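Local coordinates for uncharacterized conserved protein of COG5135 (PDB 2I51) that binds flavin mononucleotide and is probably an oxidoreductase related to pyridoxamine 5'-phosphate oxidase, with an unknown substrate, at residues V32-R37 / I69-W74; T95-S98 / S102-D105; A112-L117 / L123-P128; W178-N183 / W188-I193. All coordinates share one frame; numbering follows the deposited sequence.

Interaction 1 of 4, residues V32-R37 / I69-W74; sequences VQPNGR and IQQQPW. With EDO (1,2-ethanediol), chain S.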
# COMPACT_ATOMS: atom_id res chain seq x y z
N VAL A 32 3.70 -10.84 2.82
CA VAL A 32 3.66 -11.94 1.86
C VAL A 32 2.85 -13.07 2.48
O VAL A 32 3.00 -13.39 3.70
CB VAL A 32 5.08 -12.41 1.41
CG1 VAL A 32 5.01 -13.46 0.28
CG2 VAL A 32 5.88 -11.27 0.88
N GLN A 33 1.96 -13.66 1.68
CA GLN A 33 1.16 -14.79 2.12
C GLN A 33 1.99 -16.08 2.07
O GLN A 33 3.00 -16.15 1.37
CB GLN A 33 -0.08 -14.91 1.26
CG GLN A 33 -0.93 -13.65 1.28
CD GLN A 33 -2.07 -13.69 0.28
OE1 GLN A 33 -2.99 -14.53 0.39
NE2 GLN A 33 -2.01 -12.82 -0.71
N PRO A 34 1.57 -17.11 2.82
CA PRO A 34 2.20 -18.42 2.71
C PRO A 34 2.30 -18.93 1.27
O PRO A 34 3.26 -19.66 0.93
CB PRO A 34 1.30 -19.32 3.55
CG PRO A 34 0.68 -18.39 4.56
CD PRO A 34 0.56 -17.05 3.90
N ASN A 35 1.33 -18.60 0.43
CA ASN A 35 1.37 -19.03 -0.97
C ASN A 35 2.32 -18.20 -1.87
O ASN A 35 2.43 -18.46 -3.07
CB ASN A 35 -0.04 -19.07 -1.59
CG ASN A 35 -0.67 -17.70 -1.73
OD1 ASN A 35 -0.02 -16.66 -1.53
ND2 ASN A 35 -1.96 -17.68 -2.07
N GLY A 36 3.01 -17.21 -1.29
CA GLY A 36 4.03 -16.45 -2.00
C GLY A 36 3.49 -15.13 -2.60
O GLY A 36 4.24 -14.35 -3.16
N ARG A 37 2.19 -14.94 -2.55
CA ARG A 37 1.60 -13.73 -3.15
C ARG A 37 1.61 -12.58 -2.12
O ARG A 37 1.48 -12.80 -0.92
CB ARG A 37 0.17 -13.99 -3.57
CG ARG A 37 0.05 -15.02 -4.72
CD ARG A 37 -1.41 -15.31 -5.00
NE ARG A 37 -1.49 -16.14 -6.22
CZ ARG A 37 -2.61 -16.66 -6.74
NH1 ARG A 37 -3.79 -16.49 -6.16
NH2 ARG A 37 -2.52 -17.38 -7.85
N ILE A 69 1.90 -12.73 9.13
CA ILE A 69 3.03 -12.15 9.85
C ILE A 69 3.76 -13.21 10.67
O ILE A 69 5.00 -13.24 10.73
CB ILE A 69 2.55 -10.96 10.70
CG1 ILE A 69 2.11 -9.84 9.76
CG2 ILE A 69 3.61 -10.47 11.68
CD1 ILE A 69 1.30 -8.73 10.39
N GLN A 70 3.01 -14.09 11.31
CA GLN A 70 3.63 -15.15 12.07
C GLN A 70 4.52 -16.03 11.20
O GLN A 70 5.57 -16.48 11.65
CB GLN A 70 2.56 -15.99 12.77
CG GLN A 70 1.79 -15.16 13.80
N GLN A 71 4.10 -16.29 9.96
CA GLN A 71 4.90 -17.11 9.05
C GLN A 71 6.04 -16.35 8.37
O GLN A 71 7.08 -16.94 8.08
CB GLN A 71 4.03 -17.81 8.02
CG GLN A 71 2.99 -18.72 8.65
CD GLN A 71 2.35 -19.71 7.67
OE1 GLN A 71 3.04 -20.31 6.84
NE2 GLN A 71 1.04 -19.87 7.77
N GLN A 72 5.87 -15.05 8.11
CA GLN A 72 6.91 -14.24 7.48
C GLN A 72 6.80 -12.83 8.06
O GLN A 72 5.99 -12.03 7.60
CB GLN A 72 6.77 -14.26 5.97
CG GLN A 72 7.55 -13.21 5.14
CD GLN A 72 9.03 -13.25 5.30
OE1 GLN A 72 9.57 -12.88 6.33
NE2 GLN A 72 9.71 -13.69 4.24
N PRO A 73 7.59 -12.56 9.09
CA PRO A 73 7.47 -11.27 9.75
C PRO A 73 8.02 -10.06 8.90
O PRO A 73 7.90 -8.93 9.27
CB PRO A 73 8.12 -11.55 11.13
CG PRO A 73 9.07 -12.66 10.92
CD PRO A 73 8.54 -13.47 9.76
N TRP A 74 8.65 -10.27 7.76
CA TRP A 74 9.20 -9.09 7.08
C TRP A 74 8.10 -8.35 6.29
O TRP A 74 7.38 -9.00 5.53
CB TRP A 74 10.26 -9.55 6.18
CG TRP A 74 10.95 -8.40 5.58
CD1 TRP A 74 10.53 -7.66 4.52
CD2 TRP A 74 12.19 -7.84 5.99
NE1 TRP A 74 11.42 -6.68 4.25
CE2 TRP A 74 12.48 -6.79 5.11
CE3 TRP A 74 13.10 -8.15 7.01
CZ2 TRP A 74 13.64 -6.02 5.22
CZ3 TRP A 74 14.26 -7.38 7.11
CH2 TRP A 74 14.53 -6.36 6.22
C1 EDO S . -6.20 -12.46 -0.01
O1 EDO S . -5.57 -12.57 1.27
C2 EDO S . -5.46 -11.44 -0.86
O2 EDO S . -4.63 -10.61 -0.04
O HOH W 1 5.27 -10.62 5.20
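Val-32 and Gln-72 meet on the better buried side of this contact, where the join depends more on a water than on carbon packing. Val-32 O lies 4.5 Å from Gln-72 CB, and beside that pair the water is gripped three times: it accepts from Val-32 N (2.9 Å) and donates to Gln-72 O and, more closely, to Trp-74 O (2.7 Å). The water thus serves three backbone groups, one of them on buried Val-32, and ties the end of strand 26-32 to the chain leaving helix 64-71. Gln-72 also folds its side chain back, so that OE1 receives Trp-74 N at 3.1 Å from above its carbonyl plane. Segment 32-37 is the hairpin connection between strands 26-32 and 38-44 of the FMN-binding split barrel, a type I turn closed by Gly-36 N to Gln-33 O. Asn-35 OD1 adds an Asx turn by taking Arg-37 N at 3.0 Å. In the dimer, Gly-36 of the second subunit packs on Val-32 and Gln-72, and Arg-37 of the second subunit makes a cation-pi contact with Trp-74. The solvent side touches closely, but between two exposed side chains: Pro-34 CG lies 3.6 Å from Gln-71 NE2, the two crossing nearly at right angles, while that same NE2 is hydrogen-bonded to Asp-67. Gln-33, whose side chain makes no contact with 69-74, gives NE2 to Pro-38 O and weakly engages an ethanediol through OE1. With an alanine here, Pro-38 O would probably lose its side-chain donor and the turn would be less firmly braced on that flank.

Interaction 2 of 4, residues T95-S98 / S102-D105; sequences TLIS and SHQD. With EDO (1,2-ethanediol), chain L; EDO (1,2-ethanediol), chain K; EDO (1,2-ethanediol), chain M.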
# COMPACT_ATOMS: atom_id res chain seq x y z
N THR A 95 7.03 -7.42 14.72
CA THR A 95 6.79 -8.16 15.96
C THR A 95 5.29 -8.07 16.28
O THR A 95 4.76 -6.98 16.35
CB THR A 95 7.58 -7.55 17.13
OG1 THR A 95 8.98 -7.47 16.82
CG2 THR A 95 7.43 -8.40 18.40
N LEU A 96 4.62 -9.20 16.45
CA LEU A 96 3.21 -9.24 16.75
C LEU A 96 3.07 -9.69 18.20
O LEU A 96 3.49 -10.79 18.56
CB LEU A 96 2.52 -10.24 15.82
CG LEU A 96 0.99 -10.28 15.81
CD1 LEU A 96 0.33 -8.99 15.31
CD2 LEU A 96 0.51 -11.47 14.96
N ILE A 97 2.58 -8.78 19.02
CA ILE A 97 2.42 -9.01 20.45
C ILE A 97 0.93 -9.19 20.72
O ILE A 97 0.14 -8.23 20.67
CB ILE A 97 3.02 -7.85 21.29
CG1 ILE A 97 4.45 -7.54 20.88
CG2 ILE A 97 3.01 -8.16 22.81
CD1 ILE A 97 4.55 -6.46 19.93
N SER A 98 0.55 -10.42 21.03
CA SER A 98 -0.84 -10.82 21.26
C SER A 98 -0.98 -11.20 22.72
O SER A 98 -0.15 -10.80 23.53
CB SER A 98 -1.21 -11.99 20.36
OG SER A 98 -0.44 -13.13 20.70
N SER A 102 4.75 -15.34 23.59
CA SER A 102 5.92 -15.15 22.72
C SER A 102 6.75 -13.91 23.01
O SER A 102 7.91 -13.86 22.68
CB SER A 102 5.44 -15.10 21.25
OG SER A 102 4.87 -16.35 20.89
N HIS A 103 6.14 -12.87 23.58
CA HIS A 103 6.82 -11.59 23.74
C HIS A 103 6.47 -10.97 25.08
O HIS A 103 5.99 -9.84 25.14
CB HIS A 103 6.43 -10.67 22.62
CG HIS A 103 6.85 -11.17 21.27
ND1 HIS A 103 8.17 -11.25 20.90
CD2 HIS A 103 6.13 -11.64 20.23
CE1 HIS A 103 8.24 -11.70 19.66
NE2 HIS A 103 7.01 -11.96 19.24
N GLN A 104 6.77 -11.68 26.15
CA GLN A 104 6.36 -11.25 27.50
C GLN A 104 6.96 -9.93 27.88
O GLN A 104 6.29 -9.12 28.54
CB GLN A 104 6.72 -12.31 28.54
CG GLN A 104 5.72 -13.41 28.61
CD GLN A 104 4.27 -12.90 28.73
OE1 GLN A 104 3.53 -12.97 27.75
NE2 GLN A 104 3.90 -12.29 29.89
N ASP A 105 8.18 -9.69 27.45
CA ASP A 105 8.84 -8.41 27.69
C ASP A 105 8.14 -7.21 27.09
O ASP A 105 8.38 -6.09 27.52
CB ASP A 105 10.30 -8.42 27.22
CG ASP A 105 10.46 -8.78 25.73
OD1 ASP A 105 9.72 -9.64 25.21
OD2 ASP A 105 11.38 -8.21 25.09
C1 EDO L . 6.31 -11.89 14.71
O1 EDO L . 7.64 -12.38 14.57
C2 EDO L . 5.99 -11.88 16.19
O2 EDO L . 6.78 -11.01 16.95
C1 EDO K . 9.44 -13.72 25.99
O1 EDO K . 8.12 -14.28 26.01
C2 EDO K . 10.22 -14.11 24.73
O2 EDO K . 10.37 -12.95 23.89
C1 EDO M . 0.05 -12.50 27.99
O1 EDO M . 0.90 -13.63 27.70
C2 EDO M . -0.16 -12.40 29.49
O2 EDO M . 1.04 -12.00 30.17
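Ile-97 and His-103 bring the two backbones closest, with their CA atoms 6.1 Å apart, where the chain leaves strand 86-97, loops round and comes back as it heads for helix 107-116. Strand residues Thr-95 and Ile-97 are themselves backbone-bonded to strand 155-169. The imidazole of His-103 does most of the touching. With CG beside its own backbone N (chi1 -63°), the ring is laid against the strand, and Thr-95 CG2 sits squarely over one face, 3.7 Å from the centroid and 11° off the normal, a CH-pi contact. Next to it, His-103 CD2 comes within 3.2 Å of Leu-96 O. The Ile-97 and His-103 side chains cross at about a right angle, CG1 of the first 4.1 Å from CB of the second. Ile-97 is buried further by Leu-106 and by Gln-107 and Arg-110 of the helix. Ethanediol molecules, probably from the crystallisation liquor, bind backbone groups nearby: one weakly accepts Leu-96 N, and a second takes a nearly straight bond from Gln-104 N (2.9 Å) while donating to Ser-102 O. Between these two segments, then, the histidine offers its pi face to a methyl and a probably polarised C-H to a carbonyl, while hydrogen bonds from Asp-100 to Ser-98 and Ser-102 pin the loop.

Interaction 3 of 4, residues A112-L117 / L123-P128; sequences AMWQEL and LQFGWP. With EDO (1,2-ethanediol), chain E; EDO (1,2-ethanediol), chain I.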
# COMPACT_ATOMS: atom_id res chain seq x y z
N ALA A 112 -0.19 -0.65 27.41
CA ALA A 112 -0.20 0.78 27.24
C ALA A 112 -0.95 1.18 25.99
O ALA A 112 -1.72 2.12 26.00
CB ALA A 112 1.25 1.34 27.21
N MSE A 113 -0.67 0.50 24.87
CA MSE A 113 -1.36 0.83 23.64
C MSE A 113 -2.87 0.68 23.79
O MSE A 113 -3.66 1.54 23.38
CB MSE A 113 -0.84 -0.02 22.51
CG MSE A 113 -1.49 0.12 21.15
SE MSE A 113 -0.78 1.62 20.12
CE MSE A 113 -1.99 2.83 20.74
N TRP A 114 -3.30 -0.46 24.34
CA TRP A 114 -4.72 -0.70 24.59
C TRP A 114 -5.35 0.44 25.35
O TRP A 114 -6.44 0.91 25.04
CB TRP A 114 -4.87 -2.01 25.42
CG TRP A 114 -6.28 -2.33 25.77
CD1 TRP A 114 -6.86 -2.22 27.01
CD2 TRP A 114 -7.28 -2.86 24.91
NE1 TRP A 114 -8.15 -2.66 26.96
CE2 TRP A 114 -8.44 -3.06 25.69
CE3 TRP A 114 -7.32 -3.17 23.55
CZ2 TRP A 114 -9.60 -3.58 25.17
CZ3 TRP A 114 -8.50 -3.69 23.04
CH2 TRP A 114 -9.62 -3.88 23.85
N GLN A 115 -4.69 0.85 26.43
CA GLN A 115 -5.20 1.88 27.31
C GLN A 115 -5.28 3.27 26.63
O GLN A 115 -6.15 4.08 27.01
CB GLN A 115 -4.36 1.94 28.56
CG GLN A 115 -4.57 0.70 29.42
CD GLN A 115 -3.79 0.75 30.70
OE1 GLN A 115 -3.10 1.75 30.95
NE2 GLN A 115 -3.83 -0.31 31.50
N GLU A 116 -4.39 3.52 25.68
CA GLU A 116 -4.32 4.78 24.98
C GLU A 116 -5.37 4.93 23.90
O GLU A 116 -5.63 6.05 23.39
CB GLU A 116 -2.90 4.92 24.38
CG GLU A 116 -1.87 5.16 25.44
CD GLU A 116 -0.40 4.89 25.07
OE1 GLU A 116 -0.11 4.62 23.90
OE2 GLU A 116 0.47 4.99 26.00
N LEU A 117 -5.96 3.83 23.48
CA LEU A 117 -6.99 3.87 22.48
C LEU A 117 -8.25 4.61 22.92
O LEU A 117 -8.54 4.74 24.11
CB LEU A 117 -7.40 2.47 22.07
CG LEU A 117 -6.30 1.59 21.45
CD1 LEU A 117 -6.91 0.23 21.14
CD2 LEU A 117 -5.70 2.21 20.19
N LEU A 123 -13.75 -1.00 21.11
CA LEU A 123 -15.03 -1.67 20.85
C LEU A 123 -14.93 -2.58 19.61
O LEU A 123 -15.53 -3.65 19.57
CB LEU A 123 -16.17 -0.64 20.66
CG LEU A 123 -16.87 -0.02 21.88
CD1 LEU A 123 -17.65 1.24 21.50
CD2 LEU A 123 -17.84 -1.00 22.53
N GLN A 124 -14.18 -2.17 18.61
CA GLN A 124 -14.08 -2.96 17.37
C GLN A 124 -13.52 -4.34 17.58
O GLN A 124 -13.80 -5.25 16.81
CB GLN A 124 -13.24 -2.25 16.31
CG GLN A 124 -13.78 -0.96 15.83
CD GLN A 124 -13.14 -0.50 14.49
OE1 GLN A 124 -12.34 -1.22 13.88
NE2 GLN A 124 -13.51 0.69 14.06
N PHE A 125 -12.73 -4.55 18.64
CA PHE A 125 -12.21 -5.88 18.91
C PHE A 125 -13.31 -6.83 19.40
O PHE A 125 -13.10 -8.04 19.40
CB PHE A 125 -11.02 -5.78 19.88
CG PHE A 125 -9.82 -5.14 19.23
CD1 PHE A 125 -8.92 -5.90 18.49
CD2 PHE A 125 -9.68 -3.76 19.21
CE1 PHE A 125 -7.90 -5.33 17.82
CE2 PHE A 125 -8.66 -3.16 18.51
CZ PHE A 125 -7.75 -3.97 17.80
N GLY A 126 -14.50 -6.29 19.71
CA GLY A 126 -15.65 -7.11 20.05
C GLY A 126 -16.59 -7.40 18.91
O GLY A 126 -17.63 -8.05 19.10
N TRP A 127 -16.24 -6.96 17.72
CA TRP A 127 -17.05 -7.21 16.52
C TRP A 127 -16.95 -8.67 16.06
O TRP A 127 -16.06 -9.41 16.46
CB TRP A 127 -16.60 -6.29 15.38
CG TRP A 127 -17.01 -4.85 15.53
CD1 TRP A 127 -17.70 -4.28 16.56
CD2 TRP A 127 -16.73 -3.81 14.61
NE1 TRP A 127 -17.85 -2.94 16.33
CE2 TRP A 127 -17.27 -2.62 15.13
CE3 TRP A 127 -16.06 -3.77 13.38
CZ2 TRP A 127 -17.19 -1.42 14.47
CZ3 TRP A 127 -15.95 -2.57 12.74
CH2 TRP A 127 -16.54 -1.41 13.27
N PRO A 128 -17.93 -9.12 15.26
CA PRO A 128 -17.87 -10.50 14.81
C PRO A 128 -16.68 -10.81 13.93
O PRO A 128 -16.02 -9.89 13.45
CB PRO A 128 -19.19 -10.70 14.05
CG PRO A 128 -19.76 -9.39 13.85
CD PRO A 128 -19.15 -8.43 14.84
C1 EDO E . -1.15 4.31 28.52
O1 EDO E . -0.41 5.54 28.43
C2 EDO E . -1.23 3.86 29.96
O2 EDO E . -2.50 4.27 30.46
C1 EDO I . -9.08 -3.95 14.30
O1 EDO I . -10.11 -3.44 15.16
C2 EDO I . -7.86 -3.03 14.38
O2 EDO I . -8.21 -1.67 14.73
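Trp-114 and Phe-125 make the aromatic contact that joins helix 107-116 to the turn after helix 119-123. It is an offset edge-to-face pair: the indole presents its six-membered edge toward the phenyl face, with centroids 6.0 Å apart and planes at 66°. The nearest atoms are Trp-114 CZ3 and Phe-125 CD2, 4.0 Å apart. Trp-114 has CG trans to its backbone N (chi1 178°), which brings the end of the indole nearer to Phe-125. Phe-155 meets both rings edge-to-face, completing an aromatic cluster at the start of strand 155-169. Within this part of the split-barrel fold the two short helices are a helical excursion from the sheet, and the Phe-125 side chain lies about 7 Å from a bound flavin mononucleotide. An alanine in place of Phe-125 would probably open a gap beside the Trp-114 edge and leave Phe-155 without one of its ring partners. The polar bonds lie around this apolar pair. Trp-114 NE1 is held by Asp-147 O, while Gly-126 N to Leu-123 O (2.8 Å) shapes the turn that carries the phenyl ring. One ethanediol joins Gln-115 OE1 and Glu-116 OE2 on the helix; another rests its O1 over a face of Phe-125, offset toward the rim.

Interaction 4 of 4, residues W178-N183 / W188-I193; sequences WLYHRN and WSSEAI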
# COMPACT_ATOMS: atom_id res chain seq x y z
N TRP A 178 16.29 9.63 -1.13
CA TRP A 178 17.32 9.22 -0.20
C TRP A 178 17.03 7.83 0.28
O TRP A 178 15.89 7.51 0.60
CB TRP A 178 17.37 10.16 1.00
CG TRP A 178 18.05 11.41 0.73
CD1 TRP A 178 17.52 12.55 0.21
CD2 TRP A 178 19.44 11.69 0.98
NE1 TRP A 178 18.50 13.51 0.09
CE2 TRP A 178 19.67 13.01 0.56
CE3 TRP A 178 20.50 10.95 1.51
CZ2 TRP A 178 20.94 13.61 0.67
CZ3 TRP A 178 21.75 11.54 1.61
CH2 TRP A 178 21.96 12.86 1.19
N LEU A 179 18.07 7.00 0.35
CA LEU A 179 18.00 5.66 0.86
C LEU A 179 18.79 5.59 2.15
O LEU A 179 19.92 6.05 2.22
CB LEU A 179 18.60 4.69 -0.15
CG LEU A 179 18.49 3.21 0.05
CD1 LEU A 179 17.02 2.71 0.12
CD2 LEU A 179 19.29 2.55 -1.11
N TYR A 180 18.19 4.98 3.15
CA TYR A 180 18.82 4.77 4.45
C TYR A 180 18.86 3.28 4.70
O TYR A 180 17.87 2.57 4.47
CB TYR A 180 17.97 5.43 5.54
CG TYR A 180 17.73 6.91 5.44
CD1 TYR A 180 16.72 7.41 4.65
CD2 TYR A 180 18.54 7.80 6.16
CE1 TYR A 180 16.50 8.75 4.56
CE2 TYR A 180 18.32 9.15 6.10
CZ TYR A 180 17.29 9.62 5.30
OH TYR A 180 17.08 10.99 5.19
N HIS A 181 19.98 2.76 5.20
CA HIS A 181 20.11 1.34 5.51
C HIS A 181 20.79 1.12 6.86
O HIS A 181 21.73 1.81 7.18
CB HIS A 181 20.87 0.64 4.38
CG HIS A 181 21.04 -0.83 4.59
ND1 HIS A 181 20.03 -1.74 4.36
CD2 HIS A 181 22.09 -1.53 5.07
CE1 HIS A 181 20.46 -2.95 4.68
NE2 HIS A 181 21.71 -2.85 5.10
N ARG A 182 20.30 0.16 7.62
CA ARG A 182 20.85 -0.20 8.92
C ARG A 182 21.65 -1.50 8.77
O ARG A 182 21.13 -2.47 8.21
CB ARG A 182 19.74 -0.41 9.94
CG ARG A 182 20.28 -0.40 11.34
CD ARG A 182 19.25 -0.58 12.34
NE ARG A 182 18.72 -1.94 12.34
CZ ARG A 182 17.62 -2.28 13.01
NH1 ARG A 182 16.96 -1.35 13.68
NH2 ARG A 182 17.19 -3.53 12.99
N ASN A 183 22.91 -1.49 9.21
CA ASN A 183 23.74 -2.68 9.06
C ASN A 183 23.59 -3.60 10.26
O ASN A 183 22.75 -3.38 11.15
CB ASN A 183 25.21 -2.27 8.77
CG ASN A 183 25.91 -1.59 9.94
OD1 ASN A 183 25.47 -1.62 11.07
ND2 ASN A 183 27.04 -0.95 9.63
N TRP A 188 23.25 3.26 11.00
CA TRP A 188 22.58 3.73 9.79
C TRP A 188 23.54 4.43 8.84
O TRP A 188 24.45 5.16 9.26
CB TRP A 188 21.44 4.68 10.15
CG TRP A 188 20.27 4.01 10.72
CD1 TRP A 188 20.01 3.80 12.06
CD2 TRP A 188 19.17 3.42 10.01
NE1 TRP A 188 18.82 3.12 12.19
CE2 TRP A 188 18.29 2.88 10.95
CE3 TRP A 188 18.86 3.31 8.64
CZ2 TRP A 188 17.12 2.23 10.57
CZ3 TRP A 188 17.70 2.66 8.26
CH2 TRP A 188 16.85 2.13 9.22
N SER A 189 23.34 4.19 7.54
CA SER A 189 24.01 4.93 6.47
C SER A 189 22.94 5.53 5.58
O SER A 189 21.78 5.09 5.61
CB SER A 189 24.92 4.00 5.67
OG SER A 189 24.18 2.98 5.04
N SER A 190 23.28 6.61 4.89
CA SER A 190 22.36 7.19 3.93
C SER A 190 23.03 7.62 2.65
O SER A 190 24.23 7.87 2.63
CB SER A 190 21.62 8.35 4.52
OG SER A 190 22.46 9.42 4.78
N GLU A 191 22.25 7.69 1.58
CA GLU A 191 22.78 8.10 0.29
C GLU A 191 21.69 8.67 -0.59
O GLU A 191 20.57 8.16 -0.62
CB GLU A 191 23.48 6.96 -0.45
CG GLU A 191 22.66 5.77 -0.86
CD GLU A 191 23.35 4.94 -1.96
OE1 GLU A 191 24.26 5.45 -2.63
OE2 GLU A 191 22.95 3.76 -2.13
N ALA A 192 22.02 9.75 -1.27
CA ALA A 192 21.12 10.32 -2.25
C ALA A 192 21.21 9.45 -3.52
O ALA A 192 22.31 9.14 -4.03
CB ALA A 192 21.52 11.77 -2.54
N ILE A 193 20.03 9.12 -4.06
CA ILE A 193 19.93 8.25 -5.23
C ILE A 193 19.02 8.88 -6.27
O ILE A 193 18.27 9.83 -6.00
CB ILE A 193 19.43 6.83 -4.89
CG1 ILE A 193 18.10 6.86 -4.11
CG2 ILE A 193 20.49 6.09 -4.02
CD1 ILE A 193 17.33 5.52 -4.02
O HOH W 2 17.07 1.77 14.16
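Leu-179 with Glu-191 and His-181 with Ser-189 are the hydrogen-bonded pairs of an antiparallel ladder whose short strand axes come within 4.6 Å at an angle of 161°. Each pair is bonded in both directions; the straightest bond runs from Leu-179 N to Glu-191 O (2.9 Å, 174° at the hydrogen). On the face carrying Trp-178, Tyr-180, Arg-182, Trp-188, Ser-190 and Ala-192, two indoles lie down over the opposite strand. Arg-182 CB sits 3.6 Å from the centroid of the Trp-188 six-membered ring, over its centre, and Ala-192 CB is 3.8 Å from that of Trp-178, both CH-pi contacts. Between them Tyr-180 CD2 touches Ser-190 CB at 3.5 Å. These strands form the C-terminal beta hairpin at the margin of the sheet, with 176-182 lying between 155-169 and 188-192. Trp-7 packs edge-to-face against Tyr-180 and Trp-188, and Ala-192 shares backbone hydrogen bonds with the second subunit. The extended first part of the Arg-182 chain lays CB, CG and CD along the indole, Arg-182 CD 3.7 Å from Trp-188 NE1. A bend at chi3 of Arg-182 (71°) then turns the guanidinium off to a salt bridge with Asp-161. A water in the plane of both groups accepts from Trp-188 NE1 (3.0 Å) and Arg-182 NH1. On the other face Leu-179 and Glu-191 run side by side, while Leu-179 CB meets Ile-193 CD1 at 4.2 Å.

Interactions 1, 2 and 3 are partly buried, whereas interaction 4 is a surface contact, about 36 Å centre to centre from interaction 3 and on the opposite side of the chain's centre. Only interaction 4 is built on a strand ladder, with backbone bonds supplying the order; interaction 1 relies on a water between loop and helix end, and interactions 2 and 3 on aromatic faces and edges. Interactions 2 and 4 reach the same sheet. Interactions 1 and 2 touch directly, Gln-70 CG lying 4.1 Å from Leu-96 CD2. Interactions 2 and 3 are about 17 Å apart between centres and are linked by helix 107-116, which follows strand 86-97. Interactions 1, 3 and 4 all reach the second subunit; interaction 2 does not.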